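Local coordinates for protein WbmS, polysaccharide deacetylase involved in O-antigen biosynthesis (Bordetella bronchiseptica, PDB 3HFT) that probably removes acetyl groups from a polysaccharide, as a zinc-containing deacetylase of the O-antigen biosynthesis pathway, at residues A[40-45]-A[68-73]; A[109-114]-A[137-142]. One frame throughout, in Å; residues are numbered along the deposited sequence.

How the contacts relate
Contact 1 comes first along the chain and closes before contact 2 opens, and in each case 22 residues lie between the paired segments. Contact 1 joins two neighbouring strands of the central parallel sheet, close to the middle of the chain and beside the zinc ion. Contact 2 joins helices 107-115 and 133-141 on the flank of the fold, its centre about 17 Å from that of contact 1. The two meet where Thr-114 CG2 lies 4.2 Å from Ala-71 O, a packing contact between helix 107-115 and the end of strand 67-71. A buried strand pair next to the metal and a more peripheral helix pair thus belong to one polysaccharide deacetylase fold.

Contact 1: A[40-45]-A[68-73]; sequences FLTFDI and TWFATH
The carbonyl oxygen of Leu-41 is gripped twice, by Thr-68 N at 3.0 Å and by a water that accepts from Thr-68 OG1, itself bonded to Ile-24 N. Phe-43 N reaches Thr-68 O in parallel register, and Phe-43 O receives Phe-70 N at 2.7 Å in an almost straight bond (176°). Ile-45 N to Phe-70 O, 3.2 Å, closes the series.

On one face, Phe-43 and Trp-69 form an offset stack, the phenyl and six-membered indole ring 4.4 Å apart between centroids with planes at 19°. Each CG stands anti to its carbonyl carbon, so the side chains point the same way and the rings overlap. On the other face, Asp-44 OD1 lies 3.4 Å from Phe-70 CD2 and is salt-bridged to Arg-125, which also bonds Thr-42 OG1; the side chain comes within about 4 Å of the zinc ion held by Asp-46, His-92 and His-127. This strand end probably walls the active site, as in polysaccharide deacetylases. Beyond it, Ile-45 CG2 packs on Thr-72 OG1 and His-73 CE1.

In this right-handed beta-alpha-beta crossover, helix 50-63 covers the Phe-43/Trp-69 face, helix 77-83 touches Trp-69 and Ile-45, and strand 39-44 lies between 67-71 and 203-207.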
ATOM      1  N   PHE A  40      -8.898  16.788   0.935  1.00 31.54           N
ATOM      2  CA  PHE A  40      -8.576  16.591  -0.482  1.00 32.25           C
ATOM      3  C   PHE A  40      -9.615  15.669  -1.122  1.00 32.71           C
ATOM      4  O   PHE A  40      -9.592  14.445  -0.926  1.00 33.53           O
ATOM      5  CB  PHE A  40      -7.183  15.978  -0.625  1.00 31.45           C
ATOM      6  CG  PHE A  40      -6.077  16.836  -0.070  1.00 31.84           C
ATOM      7  CD1 PHE A  40      -5.864  16.917   1.279  1.00 31.88           C
ATOM      8  CD2 PHE A  40      -5.284  17.600  -0.911  1.00 31.99           C
ATOM      9  CE1 PHE A  40      -4.867  17.726   1.801  1.00 33.32           C
ATOM     10  CE2 PHE A  40      -4.267  18.389  -0.396  1.00 33.17           C
ATOM     11  CZ  PHE A  40      -4.074  18.458   0.965  1.00 34.30           C
ATOM     12  N   LEU A  41     -10.582  16.257  -1.828  1.00 31.49           N
ATOM     13  CA  LEU A  41     -11.598  15.467  -2.515  1.00 32.78           C
ATOM     14  C   LEU A  41     -10.977  14.948  -3.798  1.00 30.75           C
ATOM     15  O   LEU A  41     -10.392  15.728  -4.595  1.00 33.31           O
ATOM     16  CB  LEU A  41     -12.827  16.321  -2.837  1.00 32.91           C
ATOM     17  CG  LEU A  41     -13.632  16.888  -1.661  1.00 36.47           C
ATOM     18  CD1 LEU A  41     -14.729  17.856  -2.169  1.00 34.61           C
ATOM     19  CD2 LEU A  41     -14.229  15.768  -0.845  1.00 37.26           C
ATOM     20  N   THR A  42     -11.059  13.642  -3.991  1.00 32.24           N
ATOM     21  CA  THR A  42     -10.506  13.003  -5.167  1.00 32.20           C
ATOM     22  C   THR A  42     -11.594  12.150  -5.828  1.00 34.00           C
ATOM     23  O   THR A  42     -12.439  11.563  -5.150  1.00 33.49           O
ATOM     24  CB  THR A  42      -9.227  12.166  -4.852  1.00 32.96           C
ATOM     25  OG1 THR A  42      -9.572  10.999  -4.101  1.00 33.07           O
ATOM     26  CG2 THR A  42      -8.161  13.008  -4.102  1.00 31.44           C
ATOM     27  N   PHE A  43     -11.546  12.106  -7.155  1.00 32.84           N
ATOM     28  CA  PHE A  43     -12.524  11.407  -7.952  1.00 32.47           C
ATOM     29  C   PHE A  43     -11.866  10.455  -8.925  1.00 33.17           C
ATOM     30  O   PHE A  43     -11.127  10.868  -9.784  1.00 33.07           O
ATOM     31  CB  PHE A  43     -13.374  12.445  -8.685  1.00 32.49           C
ATOM     32  CG  PHE A  43     -14.149  13.322  -7.740  1.00 32.55           C
ATOM     33  CD1 PHE A  43     -15.405  12.937  -7.305  1.00 36.00           C
ATOM     34  CD2 PHE A  43     -13.599  14.493  -7.262  1.00 32.75           C
ATOM     35  CE1 PHE A  43     -16.089  13.694  -6.381  1.00 34.31           C
ATOM     36  CE2 PHE A  43     -14.268  15.272  -6.349  1.00 36.64           C
ATOM     37  CZ  PHE A  43     -15.507  14.874  -5.899  1.00 36.52           C
ATOM     38  N   ASP A  44     -12.112   9.168  -8.737  1.00 34.21           N
ATOM     39  CA  ASP A  44     -11.686   8.116  -9.641  1.00 32.37           C
ATOM     40  C   ASP A  44     -12.835   7.969 -10.673  1.00 33.72           C
ATOM     41  O   ASP A  44     -13.951   7.508 -10.347  1.00 34.73           O
ATOM     42  CB  ASP A  44     -11.510   6.799  -8.905  1.00 32.57           C
ATOM     43  CG  ASP A  44     -10.297   6.793  -7.975  1.00 38.48           C
ATOM     44  OD1 ASP A  44      -9.482   7.734  -8.013  1.00 36.59           O
ATOM     45  OD2 ASP A  44     -10.166   5.811  -7.213  1.00 37.88           O
ATOM     46  N   ILE A  45     -12.570   8.411 -11.880  1.00 33.61           N
ATOM     47  CA  ILE A  45     -13.623   8.542 -12.902  1.00 33.68           C
ATOM     48  C   ILE A  45     -14.214   7.169 -13.276  1.00 33.62           C
ATOM     49  O   ILE A  45     -15.404   7.050 -13.483  1.00 33.31           O
ATOM     50  CB  ILE A  45     -13.115   9.404 -14.074  1.00 36.37           C
ATOM     51  CG1 ILE A  45     -12.869  10.854 -13.574  1.00 33.68           C
ATOM     52  CG2 ILE A  45     -14.111   9.384 -15.288  1.00 32.30           C
ATOM     53  CD1 ILE A  45     -12.274  11.822 -14.642  1.00 33.25           C
ATOM     54  N   THR A  68      -9.365  16.913  -7.131  1.00 33.57           N
ATOM     55  CA  THR A  68      -8.430  16.232  -8.022  1.00 33.64           C
ATOM     56  C   THR A  68      -9.179  15.079  -8.692  1.00 33.18           C
ATOM     57  O   THR A  68      -9.920  14.369  -8.034  1.00 33.80           O
ATOM     58  CB  THR A  68      -7.249  15.706  -7.247  1.00 33.27           C
ATOM     59  OG1 THR A  68      -6.680  16.783  -6.489  1.00 34.25           O
ATOM     60  CG2 THR A  68      -6.213  15.110  -8.193  1.00 35.26           C
ATOM     61  N   TRP A  69      -8.961  14.893  -9.994  1.00 33.09           N
ATOM     62  CA  TRP A  69      -9.762  13.953 -10.807  1.00 32.37           C
ATOM     63  C   TRP A  69      -8.821  12.997 -11.477  1.00 33.58           C
ATOM     64  O   TRP A  69      -7.913  13.436 -12.201  1.00 34.16           O
ATOM     65  CB  TRP A  69     -10.560  14.727 -11.893  1.00 30.54           C
ATOM     66  CG  TRP A  69     -11.468  15.786 -11.302  1.00 30.91           C
ATOM     67  CD1 TRP A  69     -11.085  16.988 -10.814  1.00 30.49           C
ATOM     68  CD2 TRP A  69     -12.879  15.692 -11.066  1.00 29.93           C
ATOM     69  NE1 TRP A  69     -12.159  17.681 -10.346  1.00 32.57           N
ATOM     70  CE2 TRP A  69     -13.278  16.905 -10.476  1.00 32.15           C
ATOM     71  CE3 TRP A  69     -13.850  14.734 -11.358  1.00 30.76           C
ATOM     72  CZ2 TRP A  69     -14.594  17.159 -10.097  1.00 31.71           C
ATOM     73  CZ3 TRP A  69     -15.169  14.981 -10.982  1.00 30.26           C
ATOM     74  CH2 TRP A  69     -15.529  16.201 -10.375  1.00 35.73           C
ATOM     75  N   PHE A  70      -9.015  11.703 -11.263  1.00 31.51           N
ATOM     76  CA  PHE A  70      -8.126  10.716 -11.880  1.00 32.24           C
ATOM     77  C   PHE A  70      -8.779  10.112 -13.127  1.00 32.71           C
ATOM     78  O   PHE A  70      -9.779   9.413 -13.033  1.00 31.49           O
ATOM     79  CB  PHE A  70      -7.700   9.670 -10.859  1.00 32.30           C
ATOM     80  CG  PHE A  70      -6.868  10.224  -9.757  1.00 31.55           C
ATOM     81  CD1 PHE A  70      -5.541  10.602  -9.979  1.00 34.48           C
ATOM     82  CD2 PHE A  70      -7.372  10.331  -8.476  1.00 36.40           C
ATOM     83  CE1 PHE A  70      -4.791  11.088  -8.956  1.00 32.55           C
ATOM     84  CE2 PHE A  70      -6.591  10.816  -7.461  1.00 35.32           C
ATOM     85  CZ  PHE A  70      -5.311  11.211  -7.707  1.00 35.24           C
ATOM     86  N   ALA A  71      -8.210  10.430 -14.297  1.00 31.64           N
ATOM     87  CA  ALA A  71      -8.839  10.082 -15.584  1.00 31.63           C
ATOM     88  C   ALA A  71      -8.551   8.659 -16.031  1.00 34.29           C
ATOM     89  O   ALA A  71      -7.404   8.169 -15.948  1.00 33.02           O
ATOM     90  CB  ALA A  71      -8.376  11.071 -16.687  1.00 31.04           C
ATOM     91  N   THR A  72      -9.594   8.002 -16.519  1.00 33.11           N
ATOM     92  CA  THR A  72      -9.509   6.642 -17.021  1.00 33.69           C
ATOM     93  C   THR A  72      -9.482   6.574 -18.539  1.00 33.40           C
ATOM     94  O   THR A  72      -8.941   5.645 -19.116  1.00 31.90           O
ATOM     95  CB  THR A  72     -10.711   5.790 -16.535  1.00 33.30           C
ATOM     96  OG1 THR A  72     -11.936   6.541 -16.652  1.00 32.65           O
ATOM     97  CG2 THR A  72     -10.518   5.348 -15.085  1.00 29.03           C
ATOM     98  N   HIS A  73     -10.078   7.561 -19.179  1.00 33.49           N
ATOM     99  CA  HIS A  73     -10.332   7.469 -20.608  1.00 33.66           C
ATOM    100  C   HIS A  73     -10.492   8.846 -21.204  1.00 33.02           C
ATOM    101  O   HIS A  73     -10.603   9.842 -20.494  1.00 32.97           O
ATOM    102  CB  HIS A  73     -11.582   6.636 -20.812  1.00 36.46           C
ATOM    103  CG  HIS A  73     -12.820   7.298 -20.315  1.00 28.24           C
ATOM    104  ND1 HIS A  73     -13.211   7.245 -18.989  1.00 30.96           N
ATOM    105  CD2 HIS A  73     -13.745   8.053 -20.954  1.00 36.07           C
ATOM    106  CE1 HIS A  73     -14.338   7.921 -18.847  1.00 31.86           C
ATOM    107  NE2 HIS A  73     -14.667   8.446 -20.014  1.00 32.95           N
TER
HETATM  108  O   HOH W   1      -7.983  17.031  -4.093  1.00 27.97           O

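Contact 2: A[109-114]-A[137-142]; sequences EILDRT and NMFGER
Leu-111 and Asp-112 of helix 107-115 meet Met-138 and Phe-139 in the last turn of helix 133-141, and Arg-142 just after it, in a partly buried helix-helix contact on the flank of the fold, about 19 Å between its centre and that of the chain. Apolar packing and one salt bridge lie next to each other here.

Leu-111 carries the apolar part by dividing its two methyls. With CG anti to the backbone N (chi1 176°), the branch extends toward the other helix. CD1 comes to the edge of the Phe-139 ring, near its plane, 3.8 Å from CE1. CD2 turns to the methyl of Met-138, a selenomethionine; that side chain was modelled in two conformers, so the closeness of this approach is doubtful. CD2 also lies over one face of the Arg-142 guanidinium, and is 4.0 Å from the aliphatic CD of Arg-142.

In the polysaccharide deacetylase fold, this pair lies outside the central parallel sheet; Phe-139 also packs on Ser-126, Leu-144 and Asn-149, while Met-138 and Arg-142 both reach Gln-108 of the facing helix.

The polar part is a salt-bridge network. Arg-142 NE donates to Asp-112 OD1 at 3.1 Å, a bent bond (148°) that arrives on the syn side of the carboxylate. The two side chains cross at roughly a right angle, their flat groups turned 44° apart. A bend at chi2 folds the arginine chain back along its own helix, so that NE faces Asp-112 while NH1 makes a second salt bridge, 2.9 Å to Glu-141 OE1, and a weak hydrogen bond to Met-138 O.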
ATOM      1  N   GLU A 109       3.584   0.020 -21.173  1.00 36.95           N
ATOM      2  CA  GLU A 109       2.712   0.339 -22.286  1.00 36.29           C
ATOM      3  C   GLU A 109       1.419   0.953 -21.780  1.00 36.24           C
ATOM      4  O   GLU A 109       0.958   1.963 -22.326  1.00 34.81           O
ATOM      5  CB  GLU A 109       2.390  -0.901 -23.120  1.00 34.29           C
ATOM      6  CG  GLU A 109       3.583  -1.516 -23.866  1.00 39.34           C
ATOM      7  CD  GLU A 109       4.331  -2.581 -23.077  1.00 45.31           C
ATOM      8  OE1 GLU A 109       4.209  -2.641 -21.833  1.00 40.49           O
ATOM      9  OE2 GLU A 109       5.067  -3.364 -23.715  1.00 52.60           O
ATOM     10  N   ILE A 110       0.846   0.355 -20.737  1.00 35.56           N
ATOM     11  CA  ILE A 110      -0.432   0.837 -20.189  1.00 35.22           C
ATOM     12  C   ILE A 110      -0.297   2.239 -19.561  1.00 36.25           C
ATOM     13  O   ILE A 110      -1.157   3.108 -19.751  1.00 34.22           O
ATOM     14  CB  ILE A 110      -1.031  -0.178 -19.158  1.00 35.14           C
ATOM     15  CG1 ILE A 110      -1.467  -1.486 -19.848  1.00 36.95           C
ATOM     16  CG2 ILE A 110      -2.222   0.441 -18.404  1.00 33.64           C
ATOM     17  CD1 ILE A 110      -1.771  -2.635 -18.887  1.00 33.57           C
ATOM     18  N   LEU A 111       0.776   2.434 -18.807  1.00 34.60           N
ATOM     19  CA  LEU A 111       1.048   3.700 -18.146  1.00 35.21           C
ATOM     20  C   LEU A 111       1.265   4.796 -19.163  1.00 35.64           C
ATOM     21  O   LEU A 111       0.719   5.879 -19.027  1.00 37.92           O
ATOM     22  CB  LEU A 111       2.290   3.585 -17.255  1.00 35.22           C
ATOM     23  CG  LEU A 111       2.807   4.840 -16.522  1.00 35.24           C
ATOM     24  CD1 LEU A 111       1.686   5.509 -15.628  1.00 31.71           C
ATOM     25  CD2 LEU A 111       4.097   4.513 -15.684  1.00 34.69           C
ATOM     26  N   ASP A 112       2.082   4.521 -20.170  1.00 36.59           N
ATOM     27  CA  ASP A 112       2.364   5.516 -21.193  1.00 38.83           C
ATOM     28  C   ASP A 112       1.099   5.893 -21.962  1.00 37.92           C
ATOM     29  O   ASP A 112       0.874   7.061 -22.244  1.00 37.80           O
ATOM     30  CB  ASP A 112       3.462   5.030 -22.127  1.00 37.99           C
ATOM     31  CG  ASP A 112       4.859   5.073 -21.475  1.00 43.90           C
ATOM     32  OD1 ASP A 112       5.059   5.773 -20.438  1.00 39.91           O
ATOM     33  OD2 ASP A 112       5.758   4.400 -22.027  1.00 45.50           O
ATOM     34  N   ARG A 113       0.253   4.919 -22.270  1.00 38.74           N
ATOM     35  CA  ARG A 113      -1.003   5.235 -22.932  1.00 37.51           C
ATOM     36  C   ARG A 113      -1.896   6.093 -22.064  1.00 35.93           C
ATOM     37  O   ARG A 113      -2.510   7.023 -22.550  1.00 33.43           O
ATOM     38  CB  ARG A 113      -1.777   3.983 -23.319  1.00 39.32           C
ATOM     39  CG  ARG A 113      -1.476   3.461 -24.679  1.00 45.18           C
ATOM     40  CD  ARG A 113      -2.628   2.601 -25.160  1.00 49.30           C
ATOM     41  NE  ARG A 113      -2.885   1.469 -24.279  1.00 50.73           N
ATOM     42  CZ  ARG A 113      -2.173   0.343 -24.273  1.00 43.09           C
ATOM     43  NH1 ARG A 113      -1.147   0.201 -25.073  1.00 47.70           N
ATOM     44  NH2 ARG A 113      -2.480  -0.638 -23.435  1.00 52.88           N
ATOM     45  N   THR A 114      -1.988   5.769 -20.780  1.00 35.67           N
ATOM     46  CA  THR A 114      -2.835   6.536 -19.858  1.00 34.43           C
ATOM     47  C   THR A 114      -2.341   7.979 -19.700  1.00 35.15           C
ATOM     48  O   THR A 114      -3.137   8.926 -19.604  1.00 34.32           O
ATOM     49  CB  THR A 114      -2.859   5.878 -18.474  1.00 36.22           C
ATOM     50  OG1 THR A 114      -3.118   4.474 -18.624  1.00 36.02           O
ATOM     51  CG2 THR A 114      -3.918   6.519 -17.583  1.00 29.22           C
ATOM     52  N   ASN A 137       8.512   3.160  -9.316  1.00 36.66           N
ATOM     53  CA  ASN A 137       9.744   3.596 -10.020  1.00 36.18           C
ATOM     54  C   ASN A 137       9.384   4.167 -11.390  1.00 34.58           C
ATOM     55  O   ASN A 137       9.896   5.214 -11.808  1.00 34.45           O
ATOM     56  CB  ASN A 137      10.734   2.421 -10.201  1.00 36.83           C
ATOM     57  CG  ASN A 137      11.458   2.037  -8.912  1.00 41.84           C
ATOM     58  OD1 ASN A 137      11.405   2.745  -7.915  1.00 48.38           O
ATOM     59  ND2 ASN A 137      12.151   0.903  -8.938  1.00 46.89           N
HETATM   60  N   MSE A 138       8.497   3.478 -12.093  0.50 34.32           N
HETATM   61  CA  MSE A 138       8.106   3.904 -13.417  0.50 35.70           C
HETATM   62  C   MSE A 138       7.256   5.170 -13.376  0.50 34.98           C
HETATM   63  O   MSE A 138       7.338   5.999 -14.292  0.50 34.03           O
HETATM   64  CB  MSE A 138       7.394   2.770 -14.169  0.50 34.83           C
HETATM   65  CG  MSE A 138       8.360   1.681 -14.700  0.50 38.95           C
HETATM   66 SE   MSE A 138       7.488   0.479 -15.953  0.38 41.02          SE
HETATM   67  CE  MSE A 138       6.166   1.686 -16.432  0.50 31.92           C
ATOM     68  N   PHE A 139       6.434   5.322 -12.334  1.00 34.55           N
ATOM     69  CA  PHE A 139       5.668   6.552 -12.151  1.00 34.27           C
ATOM     70  C   PHE A 139       6.662   7.711 -12.072  1.00 35.34           C
ATOM     71  O   PHE A 139       6.535   8.710 -12.778  1.00 34.53           O
ATOM     72  CB  PHE A 139       4.884   6.548 -10.829  1.00 33.35           C
ATOM     73  CG  PHE A 139       3.635   5.689 -10.817  1.00 35.64           C
ATOM     74  CD1 PHE A 139       3.027   5.259 -11.974  1.00 34.35           C
ATOM     75  CD2 PHE A 139       3.000   5.450  -9.615  1.00 32.86           C
ATOM     76  CE1 PHE A 139       1.833   4.515 -11.914  1.00 36.55           C
ATOM     77  CE2 PHE A 139       1.831   4.727  -9.557  1.00 37.51           C
ATOM     78  CZ  PHE A 139       1.257   4.249 -10.723  1.00 31.50           C
ATOM     79  N   GLY A 140       7.671   7.536 -11.226  1.00 36.04           N
ATOM     80  CA  GLY A 140       8.692   8.558 -10.987  1.00 37.25           C
ATOM     81  C   GLY A 140       9.523   8.929 -12.200  1.00 37.74           C
ATOM     82  O   GLY A 140       9.776  10.094 -12.432  1.00 36.91           O
ATOM     83  N   GLU A 141       9.927   7.937 -12.975  1.00 37.49           N
ATOM     84  CA  GLU A 141      10.631   8.178 -14.228  1.00 40.53           C
ATOM     85  C   GLU A 141       9.774   9.032 -15.161  1.00 38.45           C
ATOM     86  O   GLU A 141      10.304   9.832 -15.887  1.00 35.47           O
ATOM     87  CB  GLU A 141      10.914   6.875 -14.965  1.00 40.52           C
ATOM     88  CG  GLU A 141      11.876   5.911 -14.311  1.00 50.09           C
ATOM     89  CD  GLU A 141      11.854   4.518 -14.980  1.00 51.85           C
ATOM     90  OE1 GLU A 141      11.206   4.352 -16.058  1.00 60.07           O
ATOM     91  OE2 GLU A 141      12.492   3.591 -14.410  1.00 74.37           O
ATOM     92  N   ARG A 142       8.459   8.844 -15.156  1.00 36.55           N
ATOM     93  CA  ARG A 142       7.559   9.633 -16.015  1.00 37.75           C
ATOM     94  C   ARG A 142       7.137  10.964 -15.390  1.00 36.83           C
ATOM     95  O   ARG A 142       6.194  11.615 -15.843  1.00 39.68           O
ATOM     96  CB  ARG A 142       6.320   8.825 -16.412  1.00 39.12           C
ATOM     97  CG  ARG A 142       6.508   7.901 -17.600  1.00 46.70           C
ATOM     98  CD  ARG A 142       7.091   6.612 -17.184  1.00 59.37           C
ATOM     99  NE  ARG A 142       7.249   5.630 -18.254  1.00 66.15           N
ATOM    100  CZ  ARG A 142       7.913   4.488 -18.080  1.00 65.69           C
ATOM    101  NH1 ARG A 142       8.473   4.211 -16.896  1.00 57.92           N
ATOM    102  NH2 ARG A 142       8.022   3.618 -19.078  1.00 55.07           N
TER